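Possible flavin reductase (Haemophilus somnus 129PT, PDB 2R0X) probably binds FMN and may reduce flavins such as riboflavin at the expense of NADPH. Local coordinates at residues A[20-25]-A[33-38]; A[46-51]-A[134-139]; A[67-72]-A[115-120]; A[75-80]-A[107-112]. One frame throughout, in Å; residues are numbered along the deposited sequence.

In the fold
Contacts 1, 2 and 3 pair strands of one curled antiparallel sheet, the split barrel of the flavin reductase-like fold. Contact 1 joins contact 2 through strands 30-43 and 46-53, where Ala37 O lies 2.9 Å from Cys51 N. It joins contact 3 with Ile21 N 2.8 Å from Asn71 O. Contacts 2 and 3 meet through Val137 N and Asp117 O at 2.8 Å. Contact 4 is tied to contact 3 through Asn71 OD1, 2.9 Å from Leu109 N, and Asn115 ND2, 3.0 Å from Leu109 O; its nearest atoms stay about 7 Å from those of contact 2, the centres about 19 Å apart. A sulfate near Phe33 and an acetate near Thr34, probably from the crystallisation liquor, lie beside contact 1.

Contact 1. Residues A[20-25]-A[33-38]; sequences HIVTTS and FTASAV
His20 and Ala35 form a two-way backbone pair, with His20 N 3.0 Å from Ala35 O and Ala35 N bonded in return to His20 O. Val22 and Phe33 repeat the pattern, the bond from Val22 N to Phe33 O being nearly straight at 170°. Between these pairs, Ile21 and Thr34 form a non-hydrogen-bonded pair in which Ile21 CG1 lies 4.0 Å from Thr34 OG1, itself hydrogen-bonded to Ser81 O.

Apolar packing gathers on the face that carries His20, Val22, Phe33 and Ala35. Phe33 CG stands between its backbone N and carbonyl carbon (chi1 67°), which brings the ring alongside Val22; Val22 CB sits above one ring face, off centre, in a CH-pi contact 4.1 Å from the centroid. Val38 CG1 makes a similar contact over a face of the His20 imidazole, and Val38 CG2 comes to 3.6 Å from His20 CD2.

One water lies in the imidazole plane, 2.8 Å from His20 NE2, and donates to the carbonyls of Ser36 and Val38, tying the ring to the turn centred on Ala37. His20 ND1 is hydrogen-bonded to Thr72 OG1.

The hairpin of strands 17-25 and 30-43 is flanked by strand 67-72, while helix 59-65 packs on Val22 and helix 78-84 on Ile21.

Contact 2. Residues A[46-51]-A[134-139]; sequences PTLLVC and CKIVDI
Leu48 and Cys134 meet through both backbone and side chain. Their main chains bond in both directions, Leu48 N to Cys134 O at 2.9 Å and Cys134 N to Leu48 O at 2.8 Å. The leucine side chain has two conformers; in one of them, with CG between the backbone N and the carbonyl carbon (chi1 60°), Leu48 CD1 rests 3.6 Å from Cys134 CB and Leu48 CD2 lies 4.1 Å from Ile136 CD1, the Leu48 and Ile136 side chains crossing at about a right angle. Ile136 CD1 also reaches Pro46 CB.

On the reverse face, Thr47 CG2 lies 3.4 Å from Cys134 O, and Thr47 OG1 turns back to the carbonyl of Pro45. Pro46 O accepts the N-H of Ile136 in a bond of 172°. It also accepts a hydrogen bond from a water, and the same water donates to Ile136 O.

Farther out, Phe116, Cys118 and Val70 pack against Leu48, and Leu68 against Cys134. Phe8 of the second subunit covers Pro46 and Ile136, and Leu49, also modelled in two conformers, meets Leu49 of that subunit. Strands 46-53 and 129-141, distant in sequence, run antiparallel in the curled sheet of the split barrel, beside the dimer interface.

Contact 3. Residues A[67-72]-A[115-120]; sequences VLMVNT and NFDCEI
Met69, a selenomethionine, curls over Asp117: its CG is anti to the backbone N (chi1 179°), and bends farther along bring Met69 CE to 3.5 Å from Asp117 CG. On the way Met69 SE settles over the Phe116 carbonyl, 3.6 Å from Phe116 O, in the hollow between Asn115 CB and Asp117. The Asp117 carboxylate is held by Thr104 OG1 and by the backbone N of Thr103.

Farther along this face, Asn71 and Asn115 cross with their amide planes 70° apart. Asn115 ND2 donates to Asn71 OD1 over 2.9 Å, arriving in the carbonyl plane on a lone pair. Asn71 OD1 also accepts from Leu109 N and Asn115 ND2 also donates to Leu109 O, so both amides are engaged with one backbone residue. Asn71 ND2 reaches the carbonyl of Ile21; these buried amides therefore link strands 17-25, 67-72 and 114-126 to the short strand 108-109.

The other face is chiefly apolar. Leu68 CD2 meets Ile120 CD1 at 3.8 Å, the two chains crossing at about a right angle, while Leu68 CD1 fits over Cys118 CB. Val70 packs through CB beside Phe116 CD1, and Thr72 OG1, hydrogen-bonded to His20 ND1, lies in plane at the edge of that ring, 3.8 Å from Phe116 CE1. Ala11 of the second subunit also packs on Phe116.

Paired backbone bonds link Leu68 with Cys118 and Val70 with Phe116. This regular antiparallel ladder of strands 67-72 and 114-126 turns its leucine, valine and phenylalanine toward the packed interior of the split barrel.

Contact 4. Residues A[75-80]-A[107-112]; sequences AEQSSL and PMLQDA
Gln77 lays its terminal amide against the turn at 109-112, with Gln77 NE2 3.6 Å from Leu109 CD2 and 3.3 Å from Asp111 O. The side chain leaves with CG anti to the carbonyl carbon (chi1 -69°) and continues extended through chi2 (174°), which carries the amide across to the other segment. Gln77 OE1 comes within 3.7 Å of Ala112 CA but finds its hydrogen bond at the backbone N of Thr74, just before residues 75-80.

Leu80, in the first turn of helix 78-84, meets Leu109 tip to tip. Leu80 CD2 lies 3.8 Å from Leu109 CD2 and the same distance from Leu109 CD1, so one methyl points at the fork of the opposing leucine. Leu109 CD2 is thereby shared between an apolar neighbour and the Gln77 amide; the Gln77 and Leu109 side chains approach from opposite directions.

The type II beta turn from Leu109 to Ala112 presents both the leucine and the carbonyl of Asp111 to the helix start, where Gln77 occupies the N-cap position. Around this small interface, Trp99, Leu73 and Ala97 pack on Leu109. Asp111 sends its carboxylate to a salt bridge with Lys145.

The chemistry is therefore mixed: the amide oxygen of Gln77 is engaged by Thr74, and what crosses between the segments is close packing of that amide on the turn beside one leucine pair, probably a modest attachment of the turn to the start of the helix.

Contact 1. Residues A[20-25]-A[33-38]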
loop_
_atom_site.group_PDB
_atom_site.type_symbol
_atom_site.label_atom_id
_atom_site.label_comp_id
_atom_site.label_asym_id
_atom_site.label_seq_id
_atom_site.Cartn_x
_atom_site.Cartn_y
_atom_site.Cartn_z
ATOM N N HIS A 20 6.839 -3.781 6.927
ATOM C CA HIS A 20 6.329 -3.532 8.269
ATOM C C HIS A 20 6.232 -4.849 9.024
ATOM O O HIS A 20 6.046 -5.936 8.427
ATOM C CB HIS A 20 4.923 -2.930 8.201
ATOM C CG HIS A 20 4.746 -1.888 7.187
ATOM N ND1 HIS A 20 4.961 -0.558 7.446
ATOM C CD2 HIS A 20 4.411 -2.013 5.887
ATOM C CE1 HIS A 20 4.786 0.094 6.311
ATOM N NE2 HIS A 20 4.452 -0.762 5.351
ATOM N N ILE A 21 6.310 -4.789 10.353
ATOM C CA ILE A 21 5.948 -5.903 11.201
ATOM C C ILE A 21 4.699 -5.460 11.973
ATOM O O ILE A 21 4.717 -4.415 12.666
ATOM C CB ILE A 21 7.073 -6.361 12.115
ATOM C CG1 ILE A 21 8.194 -6.963 11.269
ATOM C CG2 ILE A 21 6.543 -7.406 13.107
ATOM C CD1 ILE A 21 9.485 -7.259 12.048
ATOM N N VAL A 22 3.598 -6.159 11.758
ATOM C CA VAL A 22 2.297 -5.802 12.312
ATOM C C VAL A 22 2.079 -6.690 13.513
ATOM O O VAL A 22 2.111 -7.902 13.393
ATOM C CB VAL A 22 1.219 -5.996 11.249
ATOM C CG1 VAL A 22 -0.185 -5.720 11.854
ATOM C CG2 VAL A 22 1.512 -5.068 10.025
ATOM N N THR A 23 1.805 -6.094 14.675
ATOM C CA THR A 23 1.736 -6.861 15.916
ATOM C C THR A 23 0.439 -6.558 16.655
ATOM O O THR A 23 -0.234 -5.578 16.425
ATOM C CB THR A 23 2.891 -6.470 16.837
ATOM O OG1 THR A 23 2.757 -5.109 17.179
ATOM C CG2 THR A 23 4.252 -6.728 16.179
ATOM N N THR A 24 0.139 -7.448 17.598
ATOM C CA THR A 24 -0.965 -7.283 18.523
ATOM C C THR A 24 -0.578 -8.035 19.807
ATOM O O THR A 24 0.376 -8.814 19.847
ATOM C CB THR A 24 -2.318 -7.756 17.933
ATOM O OG1 THR A 24 -3.388 -7.292 18.753
ATOM C CG2 THR A 24 -2.402 -9.277 17.797
ATOM N N SER A 25 -1.381 -7.799 20.845
ATOM C CA SER A 25 -1.135 -8.302 22.195
ATOM C C SER A 25 -2.222 -9.225 22.668
ATOM O O SER A 25 -3.405 -8.926 22.454
ATOM C CB SER A 25 -1.233 -7.140 23.147
ATOM O OG SER A 25 -2.616 -6.847 23.291
ATOM N N PHE A 33 3.314 -10.364 12.436
ATOM C CA PHE A 33 3.628 -10.863 11.111
ATOM C C PHE A 33 4.208 -9.745 10.257
ATOM O O PHE A 33 3.871 -8.596 10.405
ATOM C CB PHE A 33 2.404 -11.506 10.421
ATOM C CG PHE A 33 1.290 -10.543 10.086
ATOM C CD1 PHE A 33 0.357 -10.182 11.037
ATOM C CD2 PHE A 33 1.131 -10.002 8.808
ATOM C CE1 PHE A 33 -0.673 -9.321 10.760
ATOM C CE2 PHE A 33 0.052 -9.108 8.543
ATOM C CZ PHE A 33 -0.820 -8.784 9.531
ATOM N N THR A 34 5.061 -10.143 9.318
ATOM C CA THR A 34 5.609 -9.212 8.323
ATOM C C THR A 34 4.557 -8.916 7.261
ATOM O O THR A 34 3.927 -9.844 6.741
ATOM C CB THR A 34 6.880 -9.776 7.708
ATOM O OG1 THR A 34 7.799 -10.015 8.761
ATOM C CG2 THR A 34 7.509 -8.816 6.703
ATOM N N ALA A 35 4.416 -7.643 6.907
ATOM C CA ALA A 35 3.462 -7.219 5.870
ATOM C C ALA A 35 4.059 -6.163 4.977
ATOM O O ALA A 35 4.789 -5.286 5.419
ATOM C CB ALA A 35 2.213 -6.637 6.527
ATOM N N SER A 36 3.672 -6.228 3.713
ATOM C CA SER A 36 3.909 -5.138 2.779
ATOM C C SER A 36 2.614 -4.415 2.367
ATOM O O SER A 36 2.657 -3.254 1.909
ATOM C CB SER A 36 4.605 -5.648 1.524
ATOM O OG SER A 36 3.942 -6.797 1.011
ATOM N N ALA A 37 1.467 -5.086 2.498
ATOM C CA ALA A 37 0.170 -4.562 2.007
ATOM C C ALA A 37 -0.457 -3.693 3.100
ATOM O O ALA A 37 -1.403 -4.096 3.775
ATOM C CB ALA A 37 -0.721 -5.699 1.566
ATOM N N VAL A 38 0.135 -2.508 3.247
ATOM C CA VAL A 38 -0.209 -1.510 4.240
ATOM C C VAL A 38 -0.189 -0.170 3.509
ATOM O O VAL A 38 0.769 0.157 2.822
ATOM C CB VAL A 38 0.830 -1.516 5.393
ATOM C CG1 VAL A 38 0.523 -0.403 6.364
ATOM C CG2 VAL A 38 0.912 -2.849 6.053
HETATM O O HOH W 1 3.558 -0.297 2.703
#

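Contact 2. Residues A[46-51]-A[134-139]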
loop_
_atom_site.group_PDB
_atom_site.type_symbol
_atom_site.label_atom_id
_atom_site.label_comp_id
_atom_site.label_asym_id
_atom_site.label_seq_id
_atom_site.Cartn_x
_atom_site.Cartn_y
_atom_site.Cartn_z
ATOM N N PRO A 46 -6.844 10.184 10.922
ATOM C CA PRO A 46 -5.768 9.363 10.416
ATOM C C PRO A 46 -6.064 7.876 10.553
ATOM O O PRO A 46 -6.355 7.370 11.642
ATOM C CB PRO A 46 -4.574 9.811 11.266
ATOM C CG PRO A 46 -4.837 11.255 11.484
ATOM C CD PRO A 46 -6.322 11.281 11.772
ATOM N N THR A 47 -6.000 7.200 9.424
ATOM C CA THR A 47 -6.391 5.827 9.276
ATOM C C THR A 47 -5.496 5.119 8.266
ATOM O O THR A 47 -5.212 5.672 7.198
ATOM C CB THR A 47 -7.856 5.731 8.766
ATOM O OG1 THR A 47 -8.703 6.416 9.674
ATOM C CG2 THR A 47 -8.401 4.280 8.689
ATOM N N LEU A 48 -5.179 3.872 8.522
ATOM C CA LEU A 48 -4.444 3.094 7.561
ATOM C C LEU A 48 -5.202 1.788 7.417
ATOM O O LEU A 48 -6.108 1.472 8.197
ATOM C CB LEU A 48 -2.990 2.954 8.035
ATOM C CG LEU A 48 -2.723 2.274 9.378
ATOM C CD1 LEU A 48 -2.902 0.788 9.273
ATOM C CD2 LEU A 48 -1.342 2.605 9.900
ATOM N N LEU A 49 -4.817 1.040 6.392
ATOM C CA LEU A 49 -5.283 -0.326 6.260
ATOM C C LEU A 49 -4.139 -1.278 6.194
ATOM O O LEU A 49 -3.016 -0.921 5.826
ATOM C CB LEU A 49 -6.198 -0.496 5.040
ATOM C CG LEU A 49 -5.580 -0.306 3.638
ATOM C CD1 LEU A 49 -4.821 -1.535 3.166
ATOM C CD2 LEU A 49 -6.659 0.053 2.551
ATOM N N VAL A 50 -4.443 -2.494 6.631
ATOM C CA VAL A 50 -3.526 -3.602 6.621
ATOM C C VAL A 50 -4.279 -4.778 6.016
ATOM O O VAL A 50 -5.375 -5.101 6.473
ATOM C CB VAL A 50 -3.092 -3.989 8.056
ATOM C CG1 VAL A 50 -2.182 -5.235 8.008
ATOM C CG2 VAL A 50 -2.399 -2.808 8.738
ATOM N N CYS A 51 -3.701 -5.427 5.006
ATOM C CA CYS A 51 -4.283 -6.646 4.460
ATOM C C CYS A 51 -3.671 -7.864 5.189
ATOM O O CYS A 51 -2.478 -7.879 5.494
ATOM C CB CYS A 51 -4.113 -6.740 2.959
ATOM S SG CYS A 51 -4.816 -5.410 2.045
ATOM N N CYS A 134 -7.947 0.695 10.102
ATOM C CA CYS A 134 -7.273 0.940 11.380
ATOM C C CYS A 134 -7.150 2.426 11.686
ATOM O O CYS A 134 -6.329 3.120 11.101
ATOM C CB CYS A 134 -5.872 0.329 11.305
ATOM S SG CYS A 134 -5.853 -1.460 11.067
ATOM N N LYS A 135 -7.898 2.870 12.682
ATOM C CA LYS A 135 -7.798 4.227 13.163
ATOM C C LYS A 135 -6.511 4.343 13.979
ATOM O O LYS A 135 -6.295 3.582 14.915
ATOM C CB LYS A 135 -9.000 4.568 14.041
ATOM C CG LYS A 135 -8.933 5.958 14.591
ATOM C CD LYS A 135 -10.069 6.217 15.623
ATOM C CE LYS A 135 -9.913 7.519 16.282
ATOM N NZ LYS A 135 -11.065 7.646 17.237
ATOM N N ILE A 136 -5.697 5.327 13.676
ATOM C CA ILE A 136 -4.419 5.545 14.378
ATOM C C ILE A 136 -4.673 6.309 15.666
ATOM O O ILE A 136 -5.275 7.374 15.658
ATOM C CB ILE A 136 -3.400 6.290 13.500
ATOM C CG1 ILE A 136 -3.137 5.462 12.219
ATOM C CG2 ILE A 136 -2.132 6.571 14.262
ATOM C CD1 ILE A 136 -2.558 6.297 11.129
ATOM N N VAL A 137 -4.236 5.750 16.784
ATOM C CA VAL A 137 -4.441 6.382 18.085
ATOM C C VAL A 137 -3.145 6.821 18.762
ATOM O O VAL A 137 -3.226 7.566 19.736
ATOM C CB VAL A 137 -5.290 5.526 19.025
ATOM C CG1 VAL A 137 -6.698 5.308 18.405
ATOM C CG2 VAL A 137 -4.623 4.191 19.329
ATOM N N ASP A 138 -1.967 6.431 18.254
ATOM C CA ASP A 138 -0.710 6.919 18.797
ATOM C C ASP A 138 0.344 6.672 17.708
ATOM O O ASP A 138 0.220 5.746 16.936
ATOM C CB ASP A 138 -0.393 6.185 20.140
ATOM C CG ASP A 138 0.482 6.946 21.073
ATOM O OD1 ASP A 138 1.135 7.926 20.651
ATOM O OD2 ASP A 138 0.529 6.513 22.265
ATOM N N ILE A 139 1.356 7.527 17.659
ATOM C CA ILE A 139 2.414 7.444 16.642
ATOM C C ILE A 139 3.727 7.732 17.337
ATOM O O ILE A 139 3.823 8.621 18.167
ATOM C CB ILE A 139 2.216 8.447 15.498
ATOM C CG1 ILE A 139 0.994 8.108 14.656
ATOM C CG2 ILE A 139 3.473 8.569 14.603
ATOM C CD1 ILE A 139 0.708 9.057 13.477
HETATM O O HOH W 2 -6.807 8.796 14.030
#

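Contact 3. Residues A[67-72]-A[115-120]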
loop_
_atom_site.group_PDB
_atom_site.type_symbol
_atom_site.label_atom_id
_atom_site.label_comp_id
_atom_site.label_asym_id
_atom_site.label_seq_id
_atom_site.Cartn_x
_atom_site.Cartn_y
_atom_site.Cartn_z
ATOM N N VAL A 67 -6.924 -4.495 18.008
ATOM C CA VAL A 67 -5.909 -3.452 17.982
ATOM C C VAL A 67 -4.696 -4.022 17.286
ATOM O O VAL A 67 -4.507 -5.251 17.291
ATOM C CB VAL A 67 -5.538 -2.973 19.410
ATOM C CG1 VAL A 67 -6.727 -2.189 20.042
ATOM C CG2 VAL A 67 -5.091 -4.111 20.306
ATOM N N LEU A 68 -3.882 -3.158 16.692
ATOM C CA LEU A 68 -2.623 -3.595 16.108
ATOM C C LEU A 68 -1.672 -2.410 16.117
ATOM O O LEU A 68 -2.064 -1.262 16.166
ATOM C CB LEU A 68 -2.811 -4.181 14.710
ATOM C CG LEU A 68 -3.383 -3.352 13.588
ATOM C CD1 LEU A 68 -2.384 -2.359 13.032
ATOM C CD2 LEU A 68 -3.819 -4.273 12.463
HETATM N N MSE A 69 -0.393 -2.751 15.984
HETATM C CA MSE A 69 0.688 -1.789 15.774
HETATM C C MSE A 69 1.323 -2.052 14.418
HETATM O O MSE A 69 1.690 -3.204 14.145
HETATM C CB MSE A 69 1.735 -1.990 16.858
HETATM C CG MSE A 69 2.939 -1.064 16.758
HETATM SE SE MSE A 69 2.727 0.715 17.449
HETATM C CE MSE A 69 2.434 0.130 19.293
ATOM N N VAL A 70 1.452 -1.021 13.588
ATOM C CA VAL A 70 2.246 -1.123 12.367
ATOM C C VAL A 70 3.641 -0.598 12.708
ATOM O O VAL A 70 3.800 0.568 13.023
ATOM C CB VAL A 70 1.646 -0.332 11.198
ATOM C CG1 VAL A 70 2.540 -0.396 9.974
ATOM C CG2 VAL A 70 0.249 -0.910 10.861
ATOM N N ASN A 71 4.623 -1.491 12.653
ATOM C CA ASN A 71 6.033 -1.132 12.895
ATOM C C ASN A 71 6.791 -1.123 11.573
ATOM O O ASN A 71 7.117 -2.204 11.037
ATOM C CB ASN A 71 6.659 -2.175 13.841
ATOM C CG ASN A 71 5.957 -2.258 15.162
ATOM O OD1 ASN A 71 6.122 -1.382 16.021
ATOM N ND2 ASN A 71 5.169 -3.304 15.352
ATOM N N THR A 72 6.967 0.056 11.028
ATOM C CA THR A 72 7.633 0.190 9.722
ATOM C C THR A 72 9.142 0.060 9.915
ATOM O O THR A 72 9.684 0.643 10.859
ATOM C CB THR A 72 7.264 1.541 9.113
ATOM O OG1 THR A 72 5.849 1.676 9.049
ATOM C CG2 THR A 72 7.890 1.698 7.686
ATOM N N ASN A 115 6.178 3.901 14.042
ATOM C CA ASN A 115 5.277 3.065 14.796
ATOM C C ASN A 115 3.885 3.696 14.820
ATOM O O ASN A 115 3.741 4.819 15.291
ATOM C CB ASN A 115 5.755 2.850 16.246
ATOM C CG ASN A 115 7.232 2.423 16.341
ATOM O OD1 ASN A 115 8.115 3.275 16.499
ATOM N ND2 ASN A 115 7.490 1.122 16.291
ATOM N N PHE A 116 2.900 3.004 14.267
ATOM C CA PHE A 116 1.515 3.473 14.264
ATOM C C PHE A 116 0.669 2.527 15.095
ATOM O O PHE A 116 0.497 1.377 14.748
ATOM C CB PHE A 116 0.928 3.469 12.851
ATOM C CG PHE A 116 1.688 4.223 11.802
ATOM C CD1 PHE A 116 2.682 3.611 11.065
ATOM C CD2 PHE A 116 1.364 5.514 11.498
ATOM C CE1 PHE A 116 3.335 4.295 10.032
ATOM C CE2 PHE A 116 2.005 6.182 10.435
ATOM C CZ PHE A 116 2.988 5.546 9.736
ATOM N N ASP A 117 0.177 3.014 16.243
ATOM C CA ASP A 117 -0.666 2.186 17.134
ATOM C C ASP A 117 -2.120 2.454 16.786
ATOM O O ASP A 117 -2.494 3.597 16.683
ATOM C CB ASP A 117 -0.383 2.564 18.602
ATOM C CG ASP A 117 -0.768 1.456 19.561
ATOM O OD1 ASP A 117 -1.149 0.369 19.101
ATOM O OD2 ASP A 117 -0.662 1.697 20.789
ATOM N N CYS A 118 -2.866 1.378 16.564
ATOM C CA CYS A 118 -4.167 1.464 15.927
ATOM C C CYS A 118 -5.237 0.622 16.581
ATOM O O CYS A 118 -5.008 -0.410 17.184
ATOM C CB CYS A 118 -4.055 0.981 14.477
ATOM S SG CYS A 118 -2.816 1.777 13.431
ATOM N N GLU A 119 -6.458 1.125 16.390
ATOM C CA GLU A 119 -7.667 0.369 16.663
ATOM C C GLU A 119 -8.212 -0.176 15.361
ATOM O O GLU A 119 -8.281 0.554 14.376
ATOM C CB GLU A 119 -8.729 1.274 17.316
ATOM C CG GLU A 119 -8.333 1.705 18.734
ATOM C CD GLU A 119 -9.184 2.787 19.345
ATOM O OE1 GLU A 119 -10.054 3.382 18.663
ATOM O OE2 GLU A 119 -8.914 3.075 20.539
ATOM N N ILE A 120 -8.607 -1.453 15.348
ATOM C CA ILE A 120 -9.140 -2.078 14.112
ATOM C C ILE A 120 -10.615 -1.770 14.150
ATOM O O ILE A 120 -11.401 -2.469 14.788
ATOM C CB ILE A 120 -8.876 -3.580 14.075
ATOM C CG1 ILE A 120 -7.372 -3.889 14.178
ATOM C CG2 ILE A 120 -9.470 -4.206 12.785
ATOM C CD1 ILE A 120 -7.028 -5.329 14.231
#

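Contact 4. Residues A[75-80]-A[107-112]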
loop_
_atom_site.group_PDB
_atom_site.type_symbol
_atom_site.label_atom_id
_atom_site.label_comp_id
_atom_site.label_asym_id
_atom_site.label_seq_id
_atom_site.Cartn_x
_atom_site.Cartn_y
_atom_site.Cartn_z
ATOM N N ALA A 75 16.206 0.110 7.259
ATOM C CA ALA A 75 17.070 -0.651 6.340
ATOM C C ALA A 75 17.885 -1.675 7.073
ATOM O O ALA A 75 18.357 -2.618 6.439
ATOM C CB ALA A 75 17.973 0.297 5.540
ATOM N N GLU A 76 18.078 -1.495 8.390
ATOM C CA GLU A 76 18.861 -2.396 9.210
ATOM C C GLU A 76 18.081 -3.577 9.728
ATOM O O GLU A 76 18.664 -4.458 10.374
ATOM C CB GLU A 76 19.459 -1.630 10.396
ATOM C CG GLU A 76 20.513 -0.606 10.005
ATOM C CD GLU A 76 19.962 0.630 9.318
ATOM O OE1 GLU A 76 18.949 1.212 9.739
ATOM O OE2 GLU A 76 20.551 1.049 8.292
ATOM N N GLN A 77 16.772 -3.653 9.468
ATOM C CA GLN A 77 15.910 -4.666 10.076
ATOM C C GLN A 77 15.429 -5.758 9.123
ATOM O O GLN A 77 14.377 -6.354 9.310
ATOM C CB GLN A 77 14.725 -3.962 10.762
ATOM C CG GLN A 77 15.181 -3.195 11.982
ATOM C CD GLN A 77 14.099 -2.352 12.624
ATOM O OE1 GLN A 77 13.367 -1.603 11.971
ATOM N NE2 GLN A 77 14.030 -2.384 13.971
ATOM N N SER A 78 16.205 -6.055 8.078
ATOM C CA SER A 78 15.795 -7.093 7.154
ATOM C C SER A 78 15.776 -8.505 7.745
ATOM O O SER A 78 14.936 -9.308 7.353
ATOM C CB SER A 78 16.638 -7.072 5.883
ATOM O OG SER A 78 17.988 -7.382 6.101
ATOM N N SER A 79 16.678 -8.852 8.677
ATOM C CA SER A 79 16.587 -10.167 9.326
ATOM C C SER A 79 15.280 -10.254 10.089
ATOM O O SER A 79 14.583 -11.251 10.002
ATOM C CB SER A 79 17.805 -10.463 10.221
ATOM O OG SER A 79 17.663 -11.672 10.948
ATOM N N LEU A 80 14.920 -9.187 10.795
ATOM C CA LEU A 80 13.683 -9.206 11.562
ATOM C C LEU A 80 12.480 -9.414 10.637
ATOM O O LEU A 80 11.528 -10.141 10.966
ATOM C CB LEU A 80 13.568 -7.948 12.413
ATOM C CG LEU A 80 12.587 -8.032 13.551
ATOM C CD1 LEU A 80 13.036 -9.048 14.607
ATOM C CD2 LEU A 80 12.479 -6.628 14.137
ATOM N N PRO A 107 2.516 -4.651 20.685
ATOM C CA PRO A 107 3.953 -4.434 20.874
ATOM C C PRO A 107 4.556 -3.437 19.878
ATOM O O PRO A 107 4.405 -3.573 18.663
ATOM C CB PRO A 107 4.540 -5.818 20.665
ATOM C CG PRO A 107 3.451 -6.752 20.885
ATOM C CD PRO A 107 2.197 -6.065 20.537
HETATM N N MSE A 108 5.224 -2.422 20.431
HETATM C CA MSE A 108 5.944 -1.422 19.689
HETATM C C MSE A 108 7.379 -1.824 19.513
HETATM O O MSE A 108 8.097 -2.017 20.494
HETATM C CB MSE A 108 5.912 -0.086 20.406
HETATM C CG MSE A 108 6.330 1.070 19.542
HETATM SE SE MSE A 108 6.853 2.685 20.413
HETATM C CE MSE A 108 8.745 2.524 20.246
ATOM N N LEU A 109 7.824 -1.949 18.269
ATOM C CA LEU A 109 9.181 -2.320 17.965
ATOM C C LEU A 109 10.086 -1.113 18.213
ATOM O O LEU A 109 9.952 -0.058 17.587
ATOM C CB LEU A 109 9.266 -2.713 16.474
ATOM C CG LEU A 109 10.680 -3.040 15.936
ATOM C CD1 LEU A 109 11.325 -4.144 16.730
ATOM C CD2 LEU A 109 10.576 -3.400 14.480
ATOM N N GLN A 110 11.051 -1.305 19.106
ATOM C CA GLN A 110 12.106 -0.340 19.320
ATOM C C GLN A 110 13.021 -0.239 18.097
ATOM O O GLN A 110 13.286 -1.236 17.413
ATOM C CB GLN A 110 12.891 -0.721 20.587
ATOM C CG GLN A 110 12.080 -0.527 21.863
ATOM C CD GLN A 110 11.735 0.914 22.111
ATOM O OE1 GLN A 110 12.596 1.771 22.015
ATOM N NE2 GLN A 110 10.480 1.196 22.407
ATOM N N ASP A 111 13.552 0.969 17.894
ATOM C CA ASP A 111 14.465 1.217 16.787
ATOM C C ASP A 111 13.817 1.030 15.407
ATOM O O ASP A 111 14.517 0.843 14.424
ATOM C CB ASP A 111 15.747 0.344 16.916
ATOM C CG ASP A 111 17.040 1.042 16.511
ATOM O OD1 ASP A 111 17.047 2.265 16.284
ATOM O OD2 ASP A 111 18.070 0.320 16.422
ATOM N N ALA A 112 12.503 1.111 15.334
ATOM C CA ALA A 112 11.800 1.061 14.065
ATOM C C ALA A 112 11.855 2.407 13.346
ATOM O O ALA A 112 12.153 3.447 13.915
ATOM C CB ALA A 112 10.351 0.657 14.277
#